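Local coordinates for protein cycloalternan-forming enzyme (Listeria monocytogenes serovar 1/2a, PDB 5F7U) that belongs to glycoside hydrolase family 31, joining a TIM barrel to several beta domains and a carbohydrate-binding module, and binds glycans at several separate sites, at residues D404-Y409 with T466-R471; L702-T707 with I801-M806; L826-Y831 with D872-Q877. The protein carries 1 engineered substitution. All coordinates share one frame; numbering follows the deposited sequence.

Contact 1 (D404-Y409 with T466-R471). With GLC (alpha-D-glucopyranose), chain C; GLC (alpha-D-glucopyranose), chain F; GLC (alpha-D-glucopyranose), chain B.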
loop_
_atom_site.group_PDB
_atom_site.type_symbol
_atom_site.label_atom_id
_atom_site.label_comp_id
_atom_site.label_asym_id
_atom_site.label_seq_id
_atom_site.Cartn_x
_atom_site.Cartn_y
_atom_site.Cartn_z
ATOM N N ASP A 404 -24.045 -11.618 18.551
ATOM C CA ASP A 404 -24.303 -11.768 19.984
ATOM C C ASP A 404 -23.180 -11.237 20.896
ATOM O O ASP A 404 -23.342 -11.194 22.118
ATOM C CB ASP A 404 -24.617 -13.252 20.299
ATOM C CG ASP A 404 -23.440 -14.203 20.012
ATOM O OD1 ASP A 404 -22.340 -13.756 19.609
ATOM O OD2 ASP A 404 -23.610 -15.428 20.203
ATOM N N GLU A 405 -22.042 -10.862 20.303
ATOM C CA GLU A 405 -20.856 -10.361 21.045
ATOM C C GLU A 405 -20.340 -11.404 22.051
ATOM O O GLU A 405 -19.739 -11.057 23.083
ATOM C CB GLU A 405 -21.167 -9.024 21.759
ATOM C CG GLU A 405 -21.620 -7.898 20.819
ATOM C CD GLU A 405 -20.475 -7.351 19.969
ATOM O OE1 GLU A 405 -19.306 -7.493 20.376
ATOM O OE2 GLU A 405 -20.738 -6.760 18.894
ATOM N N GLU A 406 -20.588 -12.677 21.736
ATOM C CA GLU A 406 -20.112 -13.789 22.537
ATOM C C GLU A 406 -19.468 -14.860 21.677
ATOM O O GLU A 406 -18.303 -15.173 21.869
ATOM C CB GLU A 406 -21.255 -14.389 23.354
ATOM C CG GLU A 406 -21.841 -13.463 24.411
ATOM C CD GLU A 406 -20.880 -13.106 25.540
ATOM O OE1 GLU A 406 -19.749 -13.643 25.627
ATOM O OE2 GLU A 406 -21.262 -12.238 26.362
ATOM N N THR A 407 -20.238 -15.426 20.747
ATOM C CA THR A 407 -19.727 -16.441 19.827
ATOM C C THR A 407 -19.135 -15.797 18.570
ATOM O O THR A 407 -18.278 -16.380 17.911
ATOM C CB THR A 407 -20.833 -17.405 19.352
ATOM O OG1 THR A 407 -21.795 -16.700 18.551
ATOM C CG2 THR A 407 -21.544 -18.101 20.552
ATOM N N TYR A 408 -19.662 -14.634 18.198
ATOM C CA TYR A 408 -19.310 -13.949 16.946
ATOM C C TYR A 408 -19.658 -14.728 15.671
ATOM O O TYR A 408 -19.118 -14.439 14.604
ATOM C CB TYR A 408 -17.845 -13.454 16.956
ATOM C CG TYR A 408 -17.657 -12.399 17.999
ATOM C CD1 TYR A 408 -18.007 -11.070 17.727
ATOM C CD2 TYR A 408 -17.195 -12.730 19.271
ATOM C CE1 TYR A 408 -17.892 -10.097 18.696
ATOM C CE2 TYR A 408 -17.075 -11.763 20.262
ATOM C CZ TYR A 408 -17.421 -10.449 19.954
ATOM O OH TYR A 408 -17.313 -9.483 20.934
ATOM N N TYR A 409 -20.543 -15.724 15.779
ATOM C CA TYR A 409 -21.110 -16.319 14.575
ATOM C C TYR A 409 -22.642 -16.394 14.592
ATOM O O TYR A 409 -23.244 -16.909 13.647
ATOM C CB TYR A 409 -20.447 -17.667 14.224
ATOM C CG TYR A 409 -20.641 -18.761 15.245
ATOM C CD1 TYR A 409 -21.815 -19.508 15.268
ATOM C CD2 TYR A 409 -19.629 -19.071 16.167
ATOM C CE1 TYR A 409 -22.003 -20.511 16.211
ATOM C CE2 TYR A 409 -19.802 -20.085 17.110
ATOM C CZ TYR A 409 -20.989 -20.798 17.120
ATOM O OH TYR A 409 -21.193 -21.821 18.027
ATOM N N THR A 466 -17.475 -14.646 32.067
ATOM C CA THR A 466 -18.945 -14.688 32.160
ATOM C C THR A 466 -19.482 -16.031 31.641
ATOM O O THR A 466 -18.841 -16.686 30.802
ATOM C CB THR A 466 -19.636 -13.532 31.394
ATOM O OG1 THR A 466 -19.272 -13.570 30.008
ATOM C CG2 THR A 466 -19.259 -12.158 31.976
ATOM N N VAL A 467 -20.646 -16.435 32.153
ATOM C CA VAL A 467 -21.341 -17.637 31.688
ATOM C C VAL A 467 -22.134 -17.292 30.424
ATOM O O VAL A 467 -22.891 -16.318 30.407
ATOM C CB VAL A 467 -22.267 -18.223 32.788
ATOM C CG1 VAL A 467 -23.074 -19.406 32.262
ATOM C CG2 VAL A 467 -21.444 -18.652 34.000
ATOM N N TYR A 468 -21.919 -18.065 29.354
ATOM C CA TYR A 468 -22.721 -17.931 28.133
ATOM C C TYR A 468 -22.722 -19.279 27.436
ATOM O O TYR A 468 -21.699 -19.709 26.888
ATOM C CB TYR A 468 -22.169 -16.829 27.203
ATOM C CG TYR A 468 -23.171 -16.337 26.192
ATOM C CD1 TYR A 468 -24.104 -15.357 26.534
ATOM C CD2 TYR A 468 -23.186 -16.842 24.874
ATOM C CE1 TYR A 468 -25.035 -14.890 25.610
ATOM C CE2 TYR A 468 -24.111 -16.376 23.936
ATOM C CZ TYR A 468 -25.033 -15.398 24.309
ATOM O OH TYR A 468 -25.970 -14.916 23.416
ATOM N N GLU A 469 -23.875 -19.954 27.489
ATOM C CA GLU A 469 -23.968 -21.382 27.156
ATOM C C GLU A 469 -23.227 -21.824 25.885
ATOM O O GLU A 469 -22.355 -22.704 25.951
ATOM C CB GLU A 469 -25.431 -21.826 27.113
ATOM C CG GLU A 469 -25.612 -23.330 27.019
ATOM C CD GLU A 469 -27.074 -23.758 27.038
ATOM O OE1 GLU A 469 -27.980 -22.918 26.831
ATOM O OE2 GLU A 469 -27.321 -24.961 27.235
ATOM N N GLN A 470 -23.559 -21.211 24.744
ATOM C CA GLN A 470 -22.962 -21.614 23.465
ATOM C C GLN A 470 -21.456 -21.430 23.427
ATOM O O GLN A 470 -20.742 -22.290 22.924
ATOM C CB GLN A 470 -23.616 -20.904 22.268
ATOM C CG GLN A 470 -23.265 -21.534 20.914
ATOM C CD GLN A 470 -23.628 -23.011 20.862
ATOM O OE1 GLN A 470 -24.735 -23.386 21.208
ATOM N NE2 GLN A 470 -22.691 -23.849 20.439
ATOM N N ARG A 471 -20.997 -20.303 23.970
ATOM C CA ARG A 471 -19.585 -19.967 24.011
ATOM C C ARG A 471 -18.854 -20.980 24.906
ATOM O O ARG A 471 -17.791 -21.476 24.531
ATOM C CB ARG A 471 -19.426 -18.537 24.525
ATOM C CG ARG A 471 -18.134 -17.829 24.155
ATOM C CD ARG A 471 -18.074 -16.535 24.974
ATOM N NE ARG A 471 -17.472 -16.782 26.289
ATOM C CZ ARG A 471 -17.827 -16.217 27.439
ATOM N NH1 ARG A 471 -17.163 -16.549 28.535
ATOM N NH2 ARG A 471 -18.825 -15.334 27.523
HETATM C C1 GLC C . -29.574 -17.844 23.363
HETATM C C2 GLC C . -30.281 -19.207 23.411
HETATM C C3 GLC C . -30.116 -19.880 24.776
HETATM C C4 GLC C . -28.648 -19.950 25.189
HETATM C C5 GLC C . -27.978 -18.570 25.098
HETATM C C6 GLC C . -26.474 -18.667 25.310
HETATM O O2 GLC C . -31.670 -19.056 23.110
HETATM O O3 GLC C . -30.649 -21.208 24.728
HETATM O O4 GLC C . -28.543 -20.443 26.526
HETATM O O5 GLC C . -28.210 -17.977 23.807
HETATM O O6 GLC C . -25.903 -19.486 24.280
HETATM C C1 GLC F . -15.702 -2.865 18.411
HETATM C C2 GLC F . -15.474 -3.178 19.897
HETATM C C3 GLC F . -15.576 -4.683 20.173
HETATM C C4 GLC F . -16.872 -5.264 19.609
HETATM C C5 GLC F . -16.933 -4.936 18.110
HETATM C C6 GLC F . -18.137 -5.516 17.379
HETATM O O2 GLC F . -14.174 -2.739 20.294
HETATM O O3 GLC F . -15.498 -4.934 21.581
HETATM O O4 GLC F . -16.886 -6.680 19.829
HETATM O O5 GLC F . -16.900 -3.505 17.933
HETATM O O6 GLC F . -19.317 -4.834 17.816
HETATM C C1 GLC B . -28.664 -14.536 27.493
HETATM C C2 GLC B . -29.957 -13.953 28.117
HETATM C C3 GLC B . -31.253 -14.390 27.408
HETATM C C4 GLC B . -31.129 -14.310 25.885
HETATM C C5 GLC B . -29.906 -15.154 25.527
HETATM C C6 GLC B . -29.794 -15.534 24.055
HETATM O O1 GLC B . -28.372 -15.860 27.988
HETATM O O2 GLC B . -30.031 -14.313 29.503
HETATM O O3 GLC B . -32.357 -13.590 27.839
HETATM O O4 GLC B . -32.306 -14.824 25.254
HETATM O O5 GLC B . -28.712 -14.545 26.048
HETATM O O6 GLC B . -30.358 -16.853 24.062
HETATM O O HOH W 1 -25.983 -16.235 21.094
HETATM O O HOH W 2 -25.745 -11.669 23.395
#

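Contact 2 (L702-T707 with I801-M806)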
loop_
_atom_site.group_PDB
_atom_site.type_symbol
_atom_site.label_atom_id
_atom_site.label_comp_id
_atom_site.label_asym_id
_atom_site.label_seq_id
_atom_site.Cartn_x
_atom_site.Cartn_y
_atom_site.Cartn_z
ATOM N N LEU A 702 -13.637 3.902 -13.035
ATOM C CA LEU A 702 -13.617 2.487 -12.624
ATOM C C LEU A 702 -13.048 1.515 -13.675
ATOM O O LEU A 702 -12.346 0.577 -13.284
ATOM C CB LEU A 702 -14.972 2.024 -12.048
ATOM C CG LEU A 702 -15.012 0.654 -11.351
ATOM C CD1 LEU A 702 -14.037 0.550 -10.179
ATOM C CD2 LEU A 702 -16.438 0.377 -10.876
ATOM N N PRO A 703 -13.296 1.741 -14.996
ATOM C CA PRO A 703 -12.655 0.791 -15.936
ATOM C C PRO A 703 -11.114 0.842 -15.905
ATOM O O PRO A 703 -10.466 -0.205 -16.025
ATOM C CB PRO A 703 -13.207 1.229 -17.300
ATOM C CG PRO A 703 -14.561 1.773 -16.955
ATOM C CD PRO A 703 -14.290 2.578 -15.697
ATOM N N TYR A 704 -10.565 2.039 -15.711
ATOM C CA TYR A 704 -9.126 2.265 -15.554
ATOM C C TYR A 704 -8.630 1.681 -14.230
ATOM O O TYR A 704 -7.609 0.980 -14.196
ATOM C CB TYR A 704 -8.849 3.775 -15.618
ATOM C CG TYR A 704 -7.448 4.227 -15.253
ATOM C CD1 TYR A 704 -6.437 4.246 -16.214
ATOM C CD2 TYR A 704 -7.143 4.667 -13.949
ATOM C CE1 TYR A 704 -5.154 4.684 -15.902
ATOM C CE2 TYR A 704 -5.841 5.075 -13.604
ATOM C CZ TYR A 704 -4.866 5.097 -14.594
ATOM O OH TYR A 704 -3.578 5.511 -14.306
ATOM N N ILE A 705 -9.348 1.994 -13.147
ATOM C CA ILE A 705 -8.996 1.496 -11.807
ATOM C C ILE A 705 -8.986 -0.031 -11.766
ATOM O O ILE A 705 -8.050 -0.643 -11.233
ATOM C CB ILE A 705 -9.947 2.079 -10.733
ATOM C CG1 ILE A 705 -9.729 3.608 -10.624
ATOM C CG2 ILE A 705 -9.786 1.361 -9.376
ATOM C CD1 ILE A 705 -10.773 4.312 -9.758
ATOM N N TYR A 706 -10.001 -0.647 -12.367
ATOM C CA TYR A 706 -10.088 -2.099 -12.296
ATOM C C TYR A 706 -9.058 -2.766 -13.195
ATOM O O TYR A 706 -8.535 -3.831 -12.859
ATOM C CB TYR A 706 -11.507 -2.588 -12.590
ATOM C CG TYR A 706 -11.749 -4.014 -12.141
ATOM C CD1 TYR A 706 -11.415 -4.434 -10.830
ATOM C CD2 TYR A 706 -12.285 -4.959 -13.016
ATOM C CE1 TYR A 706 -11.622 -5.735 -10.417
ATOM C CE2 TYR A 706 -12.517 -6.272 -12.603
ATOM C CZ TYR A 706 -12.177 -6.658 -11.312
ATOM O OH TYR A 706 -12.397 -7.964 -10.925
ATOM N N THR A 707 -8.742 -2.137 -14.334
ATOM C CA THR A 707 -7.633 -2.650 -15.143
ATOM C C THR A 707 -6.334 -2.583 -14.341
ATOM O O THR A 707 -5.513 -3.507 -14.410
ATOM C CB THR A 707 -7.506 -1.899 -16.486
ATOM O OG1 THR A 707 -8.715 -2.073 -17.223
ATOM C CG2 THR A 707 -6.351 -2.450 -17.348
ATOM N N ILE A 801 -3.709 6.352 -22.212
ATOM C CA ILE A 801 -4.985 5.879 -22.762
ATOM C C ILE A 801 -5.770 5.419 -21.538
ATOM O O ILE A 801 -5.395 4.445 -20.888
ATOM C CB ILE A 801 -4.803 4.724 -23.784
ATOM C CG1 ILE A 801 -3.932 5.194 -24.967
ATOM C CG2 ILE A 801 -6.177 4.248 -24.274
ATOM C CD1 ILE A 801 -3.187 4.080 -25.700
ATOM N N ILE A 802 -6.824 6.165 -21.201
ATOM C CA ILE A 802 -7.554 5.957 -19.935
ATOM C C ILE A 802 -9.005 5.565 -20.221
ATOM O O ILE A 802 -9.778 6.404 -20.666
ATOM C CB ILE A 802 -7.497 7.222 -19.050
ATOM C CG1 ILE A 802 -6.030 7.585 -18.734
ATOM C CG2 ILE A 802 -8.309 7.039 -17.760
ATOM C CD1 ILE A 802 -5.837 9.045 -18.330
ATOM N N PRO A 803 -9.384 4.295 -19.942
ATOM C CA PRO A 803 -10.785 3.883 -20.144
ATOM C C PRO A 803 -11.684 4.459 -19.072
ATOM O O PRO A 803 -11.293 4.526 -17.889
ATOM C CB PRO A 803 -10.743 2.367 -20.029
ATOM C CG PRO A 803 -9.554 2.088 -19.165
ATOM C CD PRO A 803 -8.554 3.201 -19.402
ATOM N N MET A 804 -12.875 4.882 -19.480
ATOM C CA MET A 804 -13.807 5.553 -18.589
ATOM C C MET A 804 -15.239 5.118 -18.875
ATOM O O MET A 804 -15.563 4.713 -19.987
ATOM C CB MET A 804 -13.691 7.073 -18.705
ATOM C CG MET A 804 -12.295 7.645 -18.503
ATOM S SD MET A 804 -12.297 9.437 -18.665
ATOM C CE MET A 804 -12.792 9.676 -20.359
ATOM N N ASN A 805 -16.078 5.201 -17.855
ATOM C CA ASN A 805 -17.503 4.937 -17.997
ATOM C C ASN A 805 -18.212 6.265 -17.761
ATOM O O ASN A 805 -18.261 6.738 -16.630
ATOM C CB ASN A 805 -17.951 3.878 -16.977
ATOM C CG ASN A 805 -19.402 3.491 -17.157
ATOM O OD1 ASN A 805 -19.964 3.658 -18.236
ATOM N ND2 ASN A 805 -20.020 2.972 -16.102
ATOM N N MET A 806 -18.735 6.860 -18.838
ATOM C CA MET A 806 -19.288 8.232 -18.807
ATOM C C MET A 806 -20.787 8.256 -19.062
ATOM O O MET A 806 -21.333 7.344 -19.684
ATOM C CB MET A 806 -18.600 9.119 -19.863
ATOM C CG MET A 806 -17.085 9.192 -19.751
ATOM S SD MET A 806 -16.491 9.949 -18.230
ATOM C CE MET A 806 -15.951 11.542 -18.834
#

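Contact 3 (L826-Y831 with D872-Q877)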
loop_
_atom_site.group_PDB
_atom_site.type_symbol
_atom_site.label_atom_id
_atom_site.label_comp_id
_atom_site.label_asym_id
_atom_site.label_seq_id
_atom_site.Cartn_x
_atom_site.Cartn_y
_atom_site.Cartn_z
ATOM N N LEU A 826 -18.904 3.782 -22.786
ATOM C CA LEU A 826 -17.493 3.378 -22.626
ATOM C C LEU A 826 -16.654 4.345 -23.455
ATOM O O LEU A 826 -16.910 4.528 -24.658
ATOM C CB LEU A 826 -17.283 1.940 -23.070
ATOM C CG LEU A 826 -15.872 1.361 -23.082
ATOM C CD1 LEU A 826 -15.292 1.294 -21.678
ATOM C CD2 LEU A 826 -15.961 -0.029 -23.699
ATOM N N THR A 827 -15.665 4.945 -22.796
ATOM C CA THR A 827 -14.930 6.101 -23.306
ATOM C C THR A 827 -13.441 5.881 -23.080
ATOM O O THR A 827 -13.070 5.277 -22.081
ATOM C CB THR A 827 -15.406 7.399 -22.614
ATOM O OG1 THR A 827 -16.813 7.571 -22.845
ATOM C CG2 THR A 827 -14.683 8.650 -23.144
ATOM N N PHE A 828 -12.598 6.326 -24.017
ATOM C CA PHE A 828 -11.152 6.277 -23.801
ATOM C C PHE A 828 -10.589 7.673 -23.965
ATOM O O PHE A 828 -10.655 8.241 -25.065
ATOM C CB PHE A 828 -10.453 5.307 -24.769
ATOM C CG PHE A 828 -10.874 3.881 -24.592
ATOM C CD1 PHE A 828 -12.020 3.399 -25.226
ATOM C CD2 PHE A 828 -10.129 3.012 -23.780
ATOM C CE1 PHE A 828 -12.437 2.083 -25.041
ATOM C CE2 PHE A 828 -10.526 1.687 -23.620
ATOM C CZ PHE A 828 -11.690 1.233 -24.237
ATOM N N ARG A 829 -10.058 8.207 -22.868
ATOM C CA ARG A 829 -9.382 9.495 -22.859
ATOM C C ARG A 829 -7.933 9.270 -23.287
ATOM O O ARG A 829 -7.249 8.413 -22.728
ATOM C CB ARG A 829 -9.461 10.097 -21.449
ATOM C CG ARG A 829 -8.779 11.441 -21.236
ATOM C CD ARG A 829 -9.477 12.606 -21.938
ATOM N NE ARG A 829 -10.765 12.978 -21.348
ATOM C CZ ARG A 829 -10.922 13.744 -20.273
ATOM N NH1 ARG A 829 -12.156 14.061 -19.875
ATOM N NH2 ARG A 829 -9.859 14.204 -19.605
ATOM N N VAL A 830 -7.479 10.044 -24.280
ATOM C CA VAL A 830 -6.195 9.825 -24.940
ATOM C C VAL A 830 -5.408 11.126 -24.960
ATOM O O VAL A 830 -5.928 12.155 -25.402
ATOM C CB VAL A 830 -6.394 9.313 -26.398
ATOM C CG1 VAL A 830 -5.054 9.169 -27.123
ATOM C CG2 VAL A 830 -7.122 7.957 -26.386
ATOM N N TYR A 831 -4.163 11.061 -24.481
ATOM C CA TYR A 831 -3.218 12.175 -24.551
ATOM C C TYR A 831 -2.111 11.764 -25.513
ATOM O O TYR A 831 -1.110 11.169 -25.084
ATOM C CB TYR A 831 -2.694 12.531 -23.132
ATOM C CG TYR A 831 -3.820 12.994 -22.239
ATOM C CD1 TYR A 831 -4.240 14.327 -22.252
ATOM C CD2 TYR A 831 -4.495 12.094 -21.421
ATOM C CE1 TYR A 831 -5.298 14.757 -21.454
ATOM C CE2 TYR A 831 -5.548 12.509 -20.611
ATOM C CZ TYR A 831 -5.947 13.842 -20.646
ATOM O OH TYR A 831 -6.987 14.267 -19.867
ATOM N N ASP A 872 -19.127 -3.081 -27.203
ATOM C CA ASP A 872 -19.881 -1.861 -26.933
ATOM C C ASP A 872 -19.491 -0.776 -27.914
ATOM O O ASP A 872 -18.370 -0.774 -28.428
ATOM C CB ASP A 872 -19.561 -1.330 -25.529
ATOM C CG ASP A 872 -19.914 -2.305 -24.427
ATOM O OD1 ASP A 872 -21.083 -2.327 -24.008
ATOM O OD2 ASP A 872 -19.023 -3.041 -23.958
ATOM N N GLU A 873 -20.419 0.150 -28.147
ATOM C CA GLU A 873 -20.103 1.467 -28.710
ATOM C C GLU A 873 -18.962 2.086 -27.893
ATOM O O GLU A 873 -18.890 1.908 -26.678
ATOM C CB GLU A 873 -21.355 2.331 -28.623
ATOM C CG GLU A 873 -21.253 3.801 -29.002
ATOM C CD GLU A 873 -22.621 4.462 -28.926
ATOM O OE1 GLU A 873 -23.437 4.233 -29.841
ATOM O OE2 GLU A 873 -22.899 5.189 -27.949
ATOM N N THR A 874 -18.042 2.757 -28.567
ATOM C CA THR A 874 -16.923 3.387 -27.883
ATOM C C THR A 874 -16.840 4.858 -28.253
ATOM O O THR A 874 -17.130 5.223 -29.382
ATOM C CB THR A 874 -15.572 2.703 -28.204
ATOM O OG1 THR A 874 -15.416 2.609 -29.615
ATOM C CG2 THR A 874 -15.491 1.303 -27.617
ATOM N N THR A 875 -16.424 5.688 -27.301
ATOM C CA THR A 875 -16.165 7.096 -27.560
ATOM C C THR A 875 -14.713 7.395 -27.201
ATOM O O THR A 875 -14.303 7.188 -26.061
ATOM C CB THR A 875 -17.094 8.019 -26.741
ATOM O OG1 THR A 875 -18.472 7.730 -27.037
ATOM C CG2 THR A 875 -16.807 9.499 -27.041
ATOM N N MET A 876 -13.934 7.858 -28.169
ATOM C CA MET A 876 -12.609 8.388 -27.858
ATOM C C MET A 876 -12.760 9.852 -27.436
ATOM O O MET A 876 -13.535 10.600 -28.048
ATOM C CB MET A 876 -11.664 8.332 -29.074
ATOM C CG MET A 876 -11.514 6.986 -29.764
ATOM S SD MET A 876 -10.958 5.626 -28.711
ATOM C CE MET A 876 -9.358 6.202 -28.182
ATOM N N GLN A 877 -12.005 10.266 -26.418
ATOM C CA GLN A 877 -11.816 11.692 -26.156
ATOM C C GLN A 877 -10.336 12.000 -26.314
ATOM O O GLN A 877 -9.528 11.731 -25.417
ATOM C CB GLN A 877 -12.286 12.100 -24.752
ATOM C CG GLN A 877 -13.788 11.985 -24.506
ATOM C CD GLN A 877 -14.197 12.491 -23.136
ATOM O OE1 GLN A 877 -13.412 12.463 -22.175
ATOM N NE2 GLN A 877 -15.448 12.955 -23.031
HETATM O O HOH W 3 -20.617 2.310 -24.597
HETATM O O HOH W 4 -19.290 5.316 -25.881
#

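Contact 1 (D404-Y409 with T466-R471)
E406 meets both Y468 and R471, and its side chain can be followed outward atom by atom. CB lies against one border of the Y468 ring, 3.5 Å from CD2. CG then sits over the middle of the same face in a CH-pi contact, 3.4 Å from the ring centroid and only 3° off the normal. A bend at chi2 (-66°) keeps the carboxylate above the same face, close to parallel with the ring, and points OE1 at R471, 2.7 Å from its NH2. This salt bridge is not coplanar: the nitrogen approaches from above the carboxylate plane, 46° out of it. K462 is a second cationic partner of OE1. R471 is itself oriented by T466, which receives NH1 on its backbone O and NH2 on OG1; OG1 is also hydrogen-bonded to OD1 of D464.

The two segments belong to the family 31 TIM-barrel domain, one in the loop after barrel strand 396-399, the other at the start of helix 469-481, with Y468 as its N-cap residue. Glycan is bound on both flanks. C6 of the chain C glucose lies over the Y468 face opposite E406, 3.6 Å from CE2, and its O6 accepts from the backbone N of Q470. In the 404-409 loop, E405 takes O4 and O6 of the chain F glucose on its two carboxylate oxygens. The loop folds around D404: OD1 accepts from E406 N (an Asx turn), T407 N (an Asx motif) and Y408 N. D404 OD2 and Y468 OH share a water at 2.7 Å from each.

Contact 2 (L702-T707 with I801-M806)
P703 and P803 face each other where the first turns of helix 702-715 pack on strand 801-806, an edge strand, within this chain, of a five-stranded mixed sheet. Helix and strand segments approach to 6.1 Å between axes, with N-to-C directions 129° apart. Segment 702-707 lies in the family 31 TIM-barrel range, and the contact packs this helix against the edge of the mixed sheet.

Apolar contacts carry the interface. The two proline rings meet through their CB atoms, 3.8 Å apart, while P703 CG and CD run on along the strand to the backbone of M804 and N805. Y704 projects beside them: with CG anti to the backbone N (chi1 170°), its ring passes P803, whose CD lies in the ring plane at the edge, and reaches I802, where CG2 is 3.7 Å from CD1 of Y704. Strand 835-842 adds F840 against P703 and Y838 against P803.

The polar interactions lead mostly outward. Y704 OH accepts from the backbone N of D745 and bonds to the carbonyl of F742, which satisfies a buried phenol. N805 lays its CB against P703, but OD1 accepts from D824 N, and the side chain lies about 3 Å from a magnesium ion. Within the helix, P703 O takes two donors from T707, its backbone N at 3.1 Å and its hydroxyl OG1 at 2.8 Å.

Contact 3 (L826-Y831 with D872-Q877)
R829 leaves its strand with CG opposite the backbone N (chi1 179°), then bends at chi2 and chi3, both 70°, which swings the guanidinium across to Q877; the glutamine, extended beyond CG (chi2 -176°), holds its amide out to meet it. The two strands are parallel neighbours in the mixed sheet where 825-830 lies between 801-806 and 874-879. Three paired positions define the register: T827 with T875, F828 with M876 and R829 with Q877.

The backbone ladder confirms this. T875 N donates to L826 O at 2.9 Å, F828 N to T875 O, Q877 N to F828 O at 2.8 Å, and V830 N to Q877 O. Water 4 joins L826 O to T875 OG1, a hydroxyl also bonded to Y810.

On the face bearing F828 and M876, the methionine folds back on itself. Its CE lies 3.7 Å from F828 CB and, tightly, 3.4 Å from V830 CG2, while SD makes an oblique Met-aromatic contact with the F828 ring, 5.3 Å from the centroid. V865 of strand 862-867 also touches M876.

The other face carries T827, R829 and Q877. T827 CG2 packs on the aliphatic part of Q877, whose NE2 is bonded to the backbone O of Y810. The other end of the amide is held by R829: Q877 OE1 lies in the guanidinium plane, while both nitrogens reach it from the same face of the amide, somewhat out of its plane, R829 NE at 2.8 Å and NH1 at 3.1 Å; NH2 donates to Y831 OH.

Overall arrangement
Contacts 2 and 3 form one continuous piece of structure. Their centres lie about 10 Å apart, and strand 801-806 pairs antiparallel with 825-830, which in turn pairs parallel with 874-879. The probable hydrogen bonds M804 N to T827 O (2.6 Å) and I802 N to R829 O couple them, and M804 CE packs 3.4 Å from Q877 OE1. The side chain of N805 lies about 3 Å from a magnesium ion, and that of D872 about 5 Å from a magnesium ion. Contact 1 stands apart on the TIM barrel, its nearest atoms about 27 Å from contact 2 and 40 Å from contact 3; there both segments hold residues of glycan pockets.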